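Local coordinates for EDD domain protein, DegV family (Ruminococcus gnavus, PDB 3JR7) that is of unknown function but probably binds a lipid such as a fatty acid, at residues Ala260-Val263 with Gln264-Lys268; Ile251-Cys254 with Asn255-Arg259; Val241-Ala244 with Gly245-Ile248; Val231-Ala234 with Asp235-Ala239. One frame throughout, in Å; residues are numbered along the deposited sequence.

Contact 1 (Ala260-Val263 with Gln264-Lys268); sequences AKEV and QRLLK
Ala260, Lys261, Glu262 and Val263 pass their carbonyls to the amides of Gln264, Arg265, Leu266 and Leu267 in turn, four successive i to i+4 bonds of the regular alpha-helix 257-270. The main side-chain event is the ion pair one turn along, between Glu262 and Arg265. The two chains run side by side and point the same way, and the arginine meets the carboxylate side-on. NE of Arg265 reaches OE1 of Glu262 at 2.9 Å, the oxygen lying in the guanidinium plane, while NH2 of Arg265 takes OE2 of Glu262 at 2.7 Å. Both oxygens are met on their syn side, but with the nitrogens out of the carboxylate plane; the two planes stand 41° apart, so the fork is twisted. What brings the acid there is the bend of its chain at chi2 (61°), which turns the carboxylate forward along the helix, toward Arg265. An alanine at Glu262 is likely to leave NE and NH2 of Arg265 without this partner and its guanidinium freer to swing. The helix is the crossover of a right-handed beta-alpha-beta unit between strands 248-253 and 275-280, and this charged pair is on a different flank from the one that packs. On the buried flank CG1 of Val263 touches CD1 of Leu267 at 3.6 Å, and both residues rest on strand 294-297. The side-chain amide of Gln264 is held at both ends: two waters donate to OE1, one of them also to the carbonyl oxygen of Lys261 (2.6 Å), and NE2 is hydrogen-bonded to Ser276 OG.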
ATOM      1  N   ALA A 260     -15.015  -1.957   7.390  1.00 25.15           N
ATOM      2  CA  ALA A 260     -14.524  -0.815   6.635  1.00 24.86           C
ATOM      3  C   ALA A 260     -15.511   0.365   6.673  1.00 25.30           C
ATOM      4  O   ALA A 260     -15.129   1.532   6.892  1.00 24.32           O
ATOM      5  CB  ALA A 260     -14.209  -1.210   5.179  1.00 24.13           C
ATOM      6  N   LYS A 261     -16.776   0.076   6.460  1.00 25.66           N
ATOM      7  CA  LYS A 261     -17.790   1.130   6.484  1.00 26.86           C
ATOM      8  C   LYS A 261     -17.910   1.820   7.844  1.00 25.63           C
ATOM      9  O   LYS A 261     -18.128   3.022   7.910  1.00 24.83           O
ATOM     10  CB  LYS A 261     -19.153   0.566   6.043  1.00 27.99           C
ATOM     11  CG  LYS A 261     -19.203   0.386   4.525  1.00 32.73           C
ATOM     12  CD  LYS A 261     -20.528  -0.103   4.045  1.00 37.79           C
ATOM     13  CE  LYS A 261     -20.501  -0.567   2.580  1.00 42.18           C
ATOM     14  NZ  LYS A 261     -19.836   0.420   1.656  1.00 45.92           N
ATOM     15  N   GLU A 262     -17.768   1.050   8.909  1.00 25.21           N
ATOM     16  CA  GLU A 262     -17.833   1.599  10.265  1.00 25.92           C
ATOM     17  C   GLU A 262     -16.632   2.515  10.536  1.00 25.10           C
ATOM     18  O   GLU A 262     -16.772   3.593  11.099  1.00 23.25           O
ATOM     19  CB  GLU A 262     -17.900   0.467  11.297  1.00 26.22           C
ATOM     20  CG  GLU A 262     -17.841   0.905  12.751  1.00 30.56           C
ATOM     21  CD  GLU A 262     -19.026   1.827  13.147  1.00 36.00           C
ATOM     22  OE1 GLU A 262     -19.974   2.017  12.338  1.00 37.62           O
ATOM     23  OE2 GLU A 262     -18.990   2.377  14.269  1.00 40.43           O
ATOM     24  N   VAL A 263     -15.447   2.108  10.082  1.00 25.04           N
ATOM     25  CA  VAL A 263     -14.267   2.963  10.196  1.00 24.51           C
ATOM     26  C   VAL A 263     -14.474   4.252   9.442  1.00 23.69           C
ATOM     27  O   VAL A 263     -14.169   5.315   9.960  1.00 22.89           O
ATOM     28  CB  VAL A 263     -12.984   2.213   9.735  1.00 25.72           C
ATOM     29  CG1 VAL A 263     -11.794   3.155   9.607  1.00 25.44           C
ATOM     30  CG2 VAL A 263     -12.729   1.085  10.713  1.00 24.71           C
ATOM     31  N   GLN A 264     -15.052   4.164   8.245  1.00 23.43           N
ATOM     32  CA  GLN A 264     -15.271   5.331   7.444  1.00 23.28           C
ATOM     33  C   GLN A 264     -16.194   6.305   8.218  1.00 24.47           C
ATOM     34  O   GLN A 264     -15.948   7.546   8.265  1.00 23.56           O
ATOM     35  CB  GLN A 264     -15.831   4.909   6.086  1.00 23.36           C
ATOM     36  CG  GLN A 264     -16.012   6.007   5.045  1.00 23.08           C
ATOM     37  CD  GLN A 264     -16.607   5.473   3.791  1.00 26.73           C
ATOM     38  OE1 GLN A 264     -17.617   4.758   3.845  1.00 27.67           O
ATOM     39  NE2 GLN A 264     -15.951   5.736   2.639  1.00 29.33           N
ATOM     40  N   ARG A 265     -17.217   5.730   8.861  1.00 24.73           N
ATOM     41  CA  ARG A 265     -18.204   6.506   9.609  1.00 25.43           C
ATOM     42  C   ARG A 265     -17.558   7.193  10.809  1.00 24.47           C
ATOM     43  O   ARG A 265     -17.752   8.395  11.019  1.00 24.77           O
ATOM     44  CB  ARG A 265     -19.364   5.579  10.054  1.00 26.47           C
ATOM     45  CG  ARG A 265     -20.482   6.289  10.816  1.00 31.07           C
ATOM     46  CD  ARG A 265     -21.565   5.347  11.349  1.00 33.56           C
ATOM     47  NE  ARG A 265     -21.082   4.688  12.566  1.00 36.65           N
ATOM     48  CZ  ARG A 265     -20.934   5.296  13.738  1.00 39.75           C
ATOM     49  NH1 ARG A 265     -21.270   6.567  13.880  1.00 40.74           N
ATOM     50  NH2 ARG A 265     -20.463   4.622  14.786  1.00 41.07           N
ATOM     51  N   LEU A 266     -16.753   6.454  11.578  1.00 23.83           N
ATOM     52  CA  LEU A 266     -16.039   7.036  12.709  1.00 23.48           C
ATOM     53  C   LEU A 266     -15.114   8.169  12.283  1.00 23.30           C
ATOM     54  O   LEU A 266     -14.982   9.151  12.974  1.00 21.61           O
ATOM     55  CB  LEU A 266     -15.184   5.977  13.445  1.00 22.57           C
ATOM     56  CG  LEU A 266     -15.944   4.846  14.155  1.00 24.35           C
ATOM     57  CD1 LEU A 266     -14.981   3.675  14.516  1.00 23.66           C
ATOM     58  CD2 LEU A 266     -16.621   5.408  15.379  1.00 26.82           C
ATOM     59  N   LEU A 267     -14.423   8.000  11.170  1.00 22.88           N
ATOM     60  CA  LEU A 267     -13.484   9.023  10.709  1.00 23.59           C
ATOM     61  C   LEU A 267     -14.221  10.275  10.306  1.00 24.16           C
ATOM     62  O   LEU A 267     -13.778  11.371  10.588  1.00 23.07           O
ATOM     63  CB  LEU A 267     -12.631   8.498   9.544  1.00 21.91           C
ATOM     64  CG  LEU A 267     -11.650   7.425   9.987  1.00 21.20           C
ATOM     65  CD1 LEU A 267     -11.162   6.580   8.796  1.00 22.32           C
ATOM     66  CD2 LEU A 267     -10.442   7.989  10.806  1.00 18.92           C
ATOM     67  N   LYS A 268     -15.343  10.089   9.637  1.00 26.08           N
ATOM     68  CA  LYS A 268     -16.168  11.213   9.202  1.00 27.83           C
ATOM     69  C   LYS A 268     -16.746  12.033  10.355  1.00 27.60           C
ATOM     70  O   LYS A 268     -16.995  13.216  10.207  1.00 26.99           O
ATOM     71  CB  LYS A 268     -17.302  10.695   8.359  1.00 28.79           C
ATOM     72  CG  LYS A 268     -18.119  11.764   7.708  1.00 33.47           C
ATOM     73  CD  LYS A 268     -18.997  11.160   6.601  1.00 38.50           C
ATOM     74  CE  LYS A 268     -19.329  12.176   5.529  1.00 42.75           C
ATOM     75  NZ  LYS A 268     -20.376  13.102   5.952  1.00 43.74           N
TER
HETATM   76  O   HOH W   1     -19.375   4.535   6.166  1.00 30.25           O
HETATM   77  O   HOH W   2     -19.098   3.634   2.004  1.00 41.87           O

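Contact 2 (Ile251-Cys254 with Asn255-Arg259); sequences IAHC and NCEER
His253 closes strand 248-253 with its ring against the start of the next helix, the backbone of Cys256 and Glu257 lying along one edge and one face. Cys254 and Asn255, directly after it, turn the chain. The side chain of Cys254 points away from the residues that follow and touches Thr281, while its carbonyl oxygen lies 3.7 Å from SG of Cys256. Asn255 takes a positive phi (61°), which lets the backbone double back toward the histidine. Its ND2 is hydrogen-bonded to Asp291 OD1, which ties the turn to a neighbouring loop. This is the strand-to-helix connection that opens the beta-alpha-beta unit of strand 248-253, helix 257-270 and strand 275-280, with Cys256 at the N-cap position. With chi1 at 75°, CG of His253 stands between its own backbone N and carbonyl carbon, which sets the ring against the turn. CA of Glu257 sits over one face of the imidazole, 3.7 Å from the His253 centroid and 18° off the normal, a CH-pi contact displaced toward the rim. At the edge, CD2 of His253 lies 3.1 Å from the backbone N of Cys256, which is near the ring plane.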
ATOM      1  N   ILE A 251      -9.365   3.448   2.600  1.00 21.85           N
ATOM      2  CA  ILE A 251      -9.509   2.316   3.508  1.00 22.21           C
ATOM      3  C   ILE A 251      -9.430   0.996   2.735  1.00 21.87           C
ATOM      4  O   ILE A 251     -10.167   0.787   1.789  1.00 21.80           O
ATOM      5  CB  ILE A 251     -10.840   2.366   4.277  1.00 22.35           C
ATOM      6  CG1 ILE A 251     -10.947   3.639   5.101  1.00 23.32           C
ATOM      7  CG2 ILE A 251     -10.992   1.164   5.208  1.00 21.05           C
ATOM      8  CD1 ILE A 251     -12.367   4.008   5.440  1.00 22.96           C
ATOM      9  N   ALA A 252      -8.528   0.112   3.120  1.00 21.31           N
ATOM     10  CA  ALA A 252      -8.516  -1.219   2.573  1.00 21.30           C
ATOM     11  C   ALA A 252      -8.918  -2.180   3.665  1.00 21.63           C
ATOM     12  O   ALA A 252      -8.547  -2.000   4.835  1.00 22.40           O
ATOM     13  CB  ALA A 252      -7.133  -1.579   2.026  1.00 21.93           C
ATOM     14  N   HIS A 253      -9.681  -3.204   3.286  1.00 21.79           N
ATOM     15  CA  HIS A 253     -10.148  -4.217   4.226  1.00 22.14           C
ATOM     16  C   HIS A 253      -9.941  -5.581   3.624  1.00 22.70           C
ATOM     17  O   HIS A 253      -9.961  -5.739   2.391  1.00 22.77           O
ATOM     18  CB  HIS A 253     -11.628  -4.003   4.572  1.00 22.80           C
ATOM     19  CG  HIS A 253     -12.553  -4.423   3.479  1.00 22.53           C
ATOM     20  ND1 HIS A 253     -12.912  -3.594   2.441  1.00 25.18           N
ATOM     21  CD2 HIS A 253     -13.150  -5.610   3.236  1.00 19.68           C
ATOM     22  CE1 HIS A 253     -13.723  -4.248   1.621  1.00 22.41           C
ATOM     23  NE2 HIS A 253     -13.869  -5.473   2.072  1.00 23.63           N
ATOM     24  N   CYS A 254      -9.665  -6.549   4.491  1.00 22.47           N
ATOM     25  CA  CYS A 254      -9.527  -7.929   4.067  1.00 23.78           C
ATOM     26  C   CYS A 254     -10.746  -8.730   4.538  1.00 23.99           C
ATOM     27  O   CYS A 254     -10.776  -9.176   5.679  1.00 23.73           O
ATOM     28  CB  CYS A 254      -8.266  -8.541   4.670  1.00 23.01           C
ATOM     29  SG  CYS A 254      -7.969 -10.224   4.070  1.00 26.11           S
ATOM     30  N   ASN A 255     -11.718  -8.895   3.638  1.00 25.06           N
ATOM     31  CA  ASN A 255     -12.925  -9.720   3.890  1.00 25.43           C
ATOM     32  C   ASN A 255     -13.748  -9.189   5.090  1.00 25.91           C
ATOM     33  O   ASN A 255     -14.232  -9.965   5.925  1.00 24.19           O
ATOM     34  CB  ASN A 255     -12.508 -11.163   4.135  1.00 25.79           C
ATOM     35  CG  ASN A 255     -13.695 -12.138   4.163  1.00 26.95           C
ATOM     36  OD1 ASN A 255     -14.636 -12.007   3.374  1.00 26.90           O
ATOM     37  ND2 ASN A 255     -13.646 -13.107   5.070  1.00 25.53           N
ATOM     38  N   CYS A 256     -13.877  -7.869   5.192  1.00 25.26           N
ATOM     39  CA  CYS A 256     -14.671  -7.241   6.277  1.00 25.86           C
ATOM     40  C   CYS A 256     -15.187  -5.868   5.843  1.00 25.99           C
ATOM     41  O   CYS A 256     -14.835  -4.802   6.388  1.00 26.61           O
ATOM     42  CB  CYS A 256     -13.883  -7.218   7.599  1.00 25.17           C
ATOM     43  SG  CYS A 256     -12.277  -6.352   7.512  1.00 26.59           S
ATOM     44  N   GLU A 257     -16.024  -5.891   4.823  1.00 26.22           N
ATOM     45  CA  GLU A 257     -16.541  -4.668   4.262  1.00 27.62           C
ATOM     46  C   GLU A 257     -17.319  -3.813   5.254  1.00 27.84           C
ATOM     47  O   GLU A 257     -17.230  -2.579   5.218  1.00 25.54           O
ATOM     48  CB  GLU A 257     -17.422  -4.939   3.032  1.00 29.13           C
ATOM     49  CG  GLU A 257     -17.628  -3.688   2.238  1.00 33.97           C
ATOM     50  CD  GLU A 257     -18.636  -3.812   1.118  1.00 41.81           C
ATOM     51  OE1 GLU A 257     -18.915  -4.931   0.641  1.00 47.55           O
ATOM     52  OE2 GLU A 257     -19.154  -2.751   0.709  1.00 47.29           O
ATOM     53  N   GLU A 258     -18.107  -4.444   6.118  1.00 28.77           N
ATOM     54  CA  GLU A 258     -18.908  -3.662   7.067  1.00 30.06           C
ATOM     55  C   GLU A 258     -18.036  -3.003   8.123  1.00 28.30           C
ATOM     56  O   GLU A 258     -18.307  -1.891   8.552  1.00 27.42           O
ATOM     57  CB  GLU A 258     -20.001  -4.505   7.740  1.00 31.50           C
ATOM     58  CG  GLU A 258     -21.260  -4.702   6.845  1.00 37.13           C
ATOM     59  CD  GLU A 258     -21.894  -3.392   6.298  1.00 43.31           C
ATOM     60  OE1 GLU A 258     -22.078  -2.387   7.051  1.00 46.88           O
ATOM     61  OE2 GLU A 258     -22.206  -3.372   5.072  1.00 47.99           O
ATOM     62  N   ARG A 259     -16.993  -3.690   8.544  1.00 27.44           N
ATOM     63  CA  ARG A 259     -15.985  -3.057   9.390  1.00 26.99           C
ATOM     64  C   ARG A 259     -15.322  -1.842   8.683  1.00 26.13           C
ATOM     65  O   ARG A 259     -15.130  -0.810   9.295  1.00 26.03           O
ATOM     66  CB  ARG A 259     -14.959  -4.083   9.787  1.00 27.53           C
ATOM     67  CG  ARG A 259     -13.889  -3.549  10.708  1.00 28.52           C
ATOM     68  CD  ARG A 259     -12.968  -4.685  11.111  1.00 27.41           C
ATOM     69  NE  ARG A 259     -13.707  -5.597  11.958  1.00 29.24           N
ATOM     70  CZ  ARG A 259     -13.403  -6.868  12.202  1.00 30.09           C
ATOM     71  NH1 ARG A 259     -12.362  -7.464  11.640  1.00 29.64           N
ATOM     72  NH2 ARG A 259     -14.165  -7.550  13.043  1.00 30.57           N
TER

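Contact 3 (Val241-Ala244 with Gly245-Ile248); sequences VVNA and GDKI
Lys247 reaches back across the turn to donate from NZ to the carbonyl oxygen of Val242 at 2.9 Å, coming in tilted 24° from the carbonyl plane. The same ammonium group gives a second hydrogen bond to a water at 2.7 Å, and that water also accepts from the backbone N of Val242, so side chain and solvent together bracket one residue. An extended chain beyond CG, chi2 to chi4 all near 180°, carries the charge this far, with CG and CD passing along the carbonyl oxygen of Asn243. Two backbone bonds tighten the bend beneath it: Asp246 N to Asn243 O and Lys247 N to Ala244 O, each 2.9 Å. Both donors stand well above the carbonyl planes, 44° and 62° out. A methionine in place of Lys247 would probably leave the Val242 carbonyl and the water without the donor that joins them. Further out, OD2 of Asp246 lies 3.5 Å from CB of Asn243, while Val241 and Ala244 lean on Phe271. The two successive i to i+3 bonds, spanning Ala244 to Asp246, are those of a short 3-10 turn, here linking the end of helix 226-240 to strand 248-253.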
ATOM      1  N   VAL A 241      -3.949  14.196  11.493  1.00 29.11           N
ATOM      2  CA  VAL A 241      -4.263  14.673  10.140  1.00 28.88           C
ATOM      3  C   VAL A 241      -4.214  16.206  10.132  1.00 29.29           C
ATOM      4  O   VAL A 241      -4.578  16.830  11.125  1.00 27.75           O
ATOM      5  CB  VAL A 241      -5.580  14.095   9.558  1.00 28.65           C
ATOM      6  CG1 VAL A 241      -6.847  14.708  10.234  1.00 28.77           C
ATOM      7  CG2 VAL A 241      -5.640  14.319   8.011  1.00 27.29           C
ATOM      8  N   VAL A 242      -3.662  16.788   9.060  1.00 29.25           N
ATOM      9  CA  VAL A 242      -3.754  18.236   8.877  1.00 29.38           C
ATOM     10  C   VAL A 242      -4.227  18.526   7.486  1.00 29.02           C
ATOM     11  O   VAL A 242      -3.983  17.732   6.542  1.00 28.28           O
ATOM     12  CB  VAL A 242      -2.397  18.953   9.139  1.00 30.17           C
ATOM     13  CG1 VAL A 242      -1.978  18.841  10.631  1.00 30.02           C
ATOM     14  CG2 VAL A 242      -1.325  18.413   8.245  1.00 29.66           C
ATOM     15  N   ASN A 243      -4.928  19.638   7.342  1.00 28.96           N
ATOM     16  CA  ASN A 243      -5.459  20.032   6.049  1.00 30.12           C
ATOM     17  C   ASN A 243      -6.256  18.893   5.365  1.00 30.05           C
ATOM     18  O   ASN A 243      -6.110  18.659   4.168  1.00 29.73           O
ATOM     19  CB  ASN A 243      -4.315  20.509   5.123  1.00 29.62           C
ATOM     20  CG  ASN A 243      -3.458  21.659   5.750  1.00 33.00           C
ATOM     21  OD1 ASN A 243      -2.210  21.586   5.786  1.00 34.46           O
ATOM     22  ND2 ASN A 243      -4.126  22.704   6.230  1.00 32.30           N
ATOM     23  N   ALA A 244      -7.128  18.228   6.127  1.00 30.82           N
ATOM     24  CA  ALA A 244      -7.857  17.024   5.667  1.00 30.60           C
ATOM     25  C   ALA A 244      -8.768  17.322   4.485  1.00 30.85           C
ATOM     26  O   ALA A 244      -9.051  16.438   3.674  1.00 30.51           O
ATOM     27  CB  ALA A 244      -8.657  16.402   6.815  1.00 30.64           C
ATOM     28  N   GLY A 245      -9.230  18.557   4.383  1.00 31.22           N
ATOM     29  CA  GLY A 245     -10.052  18.982   3.275  1.00 32.85           C
ATOM     30  C   GLY A 245      -9.328  18.887   1.939  1.00 34.50           C
ATOM     31  O   GLY A 245      -9.961  18.790   0.903  1.00 35.70           O
ATOM     32  N   ASP A 246      -8.003  18.897   1.956  1.00 35.86           N
ATOM     33  CA  ASP A 246      -7.222  18.751   0.728  1.00 37.02           C
ATOM     34  C   ASP A 246      -6.967  17.281   0.380  1.00 36.50           C
ATOM     35  O   ASP A 246      -6.301  16.996  -0.640  1.00 37.15           O
ATOM     36  CB  ASP A 246      -5.853  19.440   0.871  1.00 37.72           C
ATOM     37  CG  ASP A 246      -5.957  20.935   1.156  1.00 41.97           C
ATOM     38  OD1 ASP A 246      -6.954  21.555   0.695  1.00 44.20           O
ATOM     39  OD2 ASP A 246      -5.042  21.481   1.849  1.00 47.19           O
ATOM     40  N   LYS A 247      -7.460  16.343   1.195  1.00 33.47           N
ATOM     41  CA  LYS A 247      -6.959  14.992   1.096  1.00 32.46           C
ATOM     42  C   LYS A 247      -8.041  13.959   0.831  1.00 30.15           C
ATOM     43  O   LYS A 247      -9.201  14.144   1.186  1.00 28.82           O
ATOM     44  CB  LYS A 247      -6.156  14.638   2.366  1.00 32.53           C
ATOM     45  CG  LYS A 247      -5.100  15.685   2.605  1.00 34.32           C
ATOM     46  CD  LYS A 247      -4.195  15.405   3.724  1.00 33.70           C
ATOM     47  CE  LYS A 247      -3.017  16.402   3.679  1.00 32.78           C
ATOM     48  NZ  LYS A 247      -2.154  16.258   4.882  1.00 32.26           N
ATOM     49  N   ILE A 248      -7.625  12.872   0.191  1.00 27.53           N
ATOM     50  CA  ILE A 248      -8.478  11.738  -0.044  1.00 26.21           C
ATOM     51  C   ILE A 248      -8.109  10.710   1.032  1.00 25.14           C
ATOM     52  O   ILE A 248      -6.925  10.480   1.320  1.00 24.49           O
ATOM     53  CB  ILE A 248      -8.270  11.178  -1.465  1.00 26.89           C
ATOM     54  CG1 ILE A 248      -8.583  12.268  -2.510  1.00 28.56           C
ATOM     55  CG2 ILE A 248      -9.092   9.926  -1.675  1.00 26.06           C
ATOM     56  CD1 ILE A 248      -8.572  11.760  -4.005  1.00 33.16           C
TER
HETATM   57  O   HOH W   3      -2.132  14.975   7.301  1.00 30.80           O

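Contact 4 (Val231-Ala234 with Asp235-Ala239); sequences VKMA and DCVAA
Val231 and Asp235 meet one turn apart in a contact within a single helix, 226-240, which lies against strand 176-179 on one flank and helix 257-270 on another. Four i to i+4 backbone bonds run through it, from the amides of Asp235, Cys236, Val237 and Ala238 back to the carbonyls of Val231, Lys232, Met233 and Ala234. The bond from Val237 N to Met233 O is 2.9 Å long with an N-H...O angle of 165°. Side by side and pointing the same way, Val231 and Asp235 touch lightly, CG1 of the valine standing 4.0 Å from OD2 of the acid. The other carboxylate oxygen of Asp235, OD1, forms a salt bridge with Arg270 NE, so this acid links helix 226-240 to the end of helix 257-270. The two helices lie on the same face of the mixed sheet that holds strands 176-179 and 248-253, side by side in one helical layer of an alpha/beta domain, and small Ala234 lets Leu266 and Arg270 come close. Toward the sheet, Met233, a selenomethionine in this crystal, rests on Tyr177 and Val179, and its CG lies 4.3 Å from CG2 of Val237. CG2 of Val237 also sits 3.2 Å from O of Met233, brought over it because CG2 is anti to the carbonyl carbon of its own residue while CG1 (chi1 178°) is anti to N. Cys236 turns SG back along the helix, 3.3 Å from the carbonyl oxygen of Lys232. The ammonium of Lys232 is hydrogen-bonded to the Lys222 carbonyl, on strand 217-224.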
ATOM      1  N   VAL A 231     -12.257   2.620  17.244  1.00 22.95           N
ATOM      2  CA  VAL A 231     -12.417   3.977  17.769  1.00 22.97           C
ATOM      3  C   VAL A 231     -11.059   4.590  18.071  1.00 22.58           C
ATOM      4  O   VAL A 231     -10.812   5.724  17.708  1.00 22.14           O
ATOM      5  CB  VAL A 231     -13.302   3.985  19.066  1.00 23.82           C
ATOM      6  CG1 VAL A 231     -13.301   5.351  19.764  1.00 22.73           C
ATOM      7  CG2 VAL A 231     -14.748   3.505  18.722  1.00 23.81           C
ATOM      8  N   LYS A 232     -10.181   3.862  18.754  1.00 22.13           N
ATOM      9  CA  LYS A 232      -8.866   4.393  19.062  1.00 22.53           C
ATOM     10  C   LYS A 232      -8.068   4.653  17.764  1.00 22.77           C
ATOM     11  O   LYS A 232      -7.333   5.639  17.681  1.00 22.97           O
ATOM     12  CB  LYS A 232      -8.069   3.461  19.970  1.00 23.07           C
ATOM     13  CG  LYS A 232      -8.603   3.345  21.366  1.00 26.14           C
ATOM     14  CD  LYS A 232      -7.522   3.118  22.404  1.00 28.68           C
ATOM     15  CE  LYS A 232      -8.105   2.626  23.745  1.00 30.53           C
ATOM     16  NZ  LYS A 232      -7.027   2.269  24.739  1.00 29.68           N
HETATM   17  N   MSE A 233      -8.208   3.785  16.771  1.00 22.48           N
HETATM   18  CA  MSE A 233      -7.555   4.037  15.464  1.00 23.03           C
HETATM   19  C   MSE A 233      -8.056   5.348  14.849  1.00 22.95           C
HETATM   20  O   MSE A 233      -7.240   6.202  14.475  1.00 22.33           O
HETATM   21  CB  MSE A 233      -7.747   2.895  14.461  1.00 22.58           C
HETATM   22  CG  MSE A 233      -7.017   3.207  13.142  1.00 23.56           C
HETATM   23 SE   MSE A 233      -6.885   1.705  11.978  1.00 31.21          SE
HETATM   24  CE  MSE A 233      -6.617   0.426  13.401  1.00 34.02           C
ATOM     25  N   ALA A 234      -9.378   5.516  14.796  1.00 23.33           N
ATOM     26  CA  ALA A 234     -10.006   6.776  14.328  1.00 24.12           C
ATOM     27  C   ALA A 234      -9.467   7.992  15.047  1.00 24.23           C
ATOM     28  O   ALA A 234      -9.206   8.987  14.409  1.00 25.98           O
ATOM     29  CB  ALA A 234     -11.564   6.741  14.454  1.00 22.49           C
ATOM     30  N   ASP A 235      -9.320   7.915  16.368  1.00 24.98           N
ATOM     31  CA  ASP A 235      -8.756   9.005  17.129  1.00 24.83           C
ATOM     32  C   ASP A 235      -7.304   9.244  16.695  1.00 24.80           C
ATOM     33  O   ASP A 235      -6.921  10.404  16.557  1.00 24.35           O
ATOM     34  CB  ASP A 235      -8.801   8.771  18.635  1.00 23.96           C
ATOM     35  CG  ASP A 235     -10.213   8.740  19.187  1.00 25.15           C
ATOM     36  OD1 ASP A 235     -11.123   9.346  18.590  1.00 24.04           O
ATOM     37  OD2 ASP A 235     -10.409   8.097  20.249  1.00 26.35           O
ATOM     38  N   CYS A 236      -6.502   8.184  16.515  1.00 24.98           N
ATOM     39  CA  CYS A 236      -5.092   8.378  16.120  1.00 24.61           C
ATOM     40  C   CYS A 236      -5.000   9.090  14.784  1.00 24.66           C
ATOM     41  O   CYS A 236      -4.207  10.041  14.611  1.00 25.55           O
ATOM     42  CB  CYS A 236      -4.359   7.077  16.012  1.00 24.96           C
ATOM     43  SG  CYS A 236      -4.047   6.264  17.563  1.00 29.99           S
ATOM     44  N   VAL A 237      -5.812   8.659  13.834  1.00 24.45           N
ATOM     45  CA  VAL A 237      -5.798   9.261  12.503  1.00 24.31           C
ATOM     46  C   VAL A 237      -6.150  10.730  12.636  1.00 24.68           C
ATOM     47  O   VAL A 237      -5.466  11.607  12.077  1.00 23.54           O
ATOM     48  CB  VAL A 237      -6.805   8.605  11.556  1.00 24.02           C
ATOM     49  CG1 VAL A 237      -6.776   9.309  10.221  1.00 24.39           C
ATOM     50  CG2 VAL A 237      -6.540   7.085  11.435  1.00 21.91           C
ATOM     51  N   ALA A 238      -7.185  10.992  13.429  1.00 24.97           N
ATOM     52  CA  ALA A 238      -7.671  12.352  13.614  1.00 26.34           C
ATOM     53  C   ALA A 238      -6.649  13.261  14.310  1.00 27.51           C
ATOM     54  O   ALA A 238      -6.544  14.448  13.978  1.00 27.20           O
ATOM     55  CB  ALA A 238      -9.016  12.357  14.364  1.00 26.08           C
ATOM     56  N   ALA A 239      -5.889  12.706  15.256  1.00 28.56           N
ATOM     57  CA  ALA A 239      -4.851  13.479  15.969  1.00 29.17           C
ATOM     58  C   ALA A 239      -3.693  13.952  15.069  1.00 29.67           C
ATOM     59  O   ALA A 239      -3.055  14.949  15.371  1.00 28.79           O
ATOM     60  CB  ALA A 239      -4.293  12.675  17.145  1.00 29.12           C
TER

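From the N-terminal side the order is contact 4, contact 3, contact 2, contact 1, all in series: none encloses or crosses another. Contact 4 lies within helix 226-240. Contact 3 is the turn that follows it and leads into strand 248-253. Contact 2 turns from that strand into helix 257-270, whose middle is contact 1. The chain then comes back on itself, for Leu266 and Leu267 of contact 1 pack on Ala234 and Val237 of contact 4, joining the two helices. Contact 1 also meets contact 2, with Gln264 against Ile251 and Ala260 against His253, seating the helix on its preceding strand. Contact 3 touches neither contact 1 nor, beyond adjoining in sequence, contacts 2 and 4.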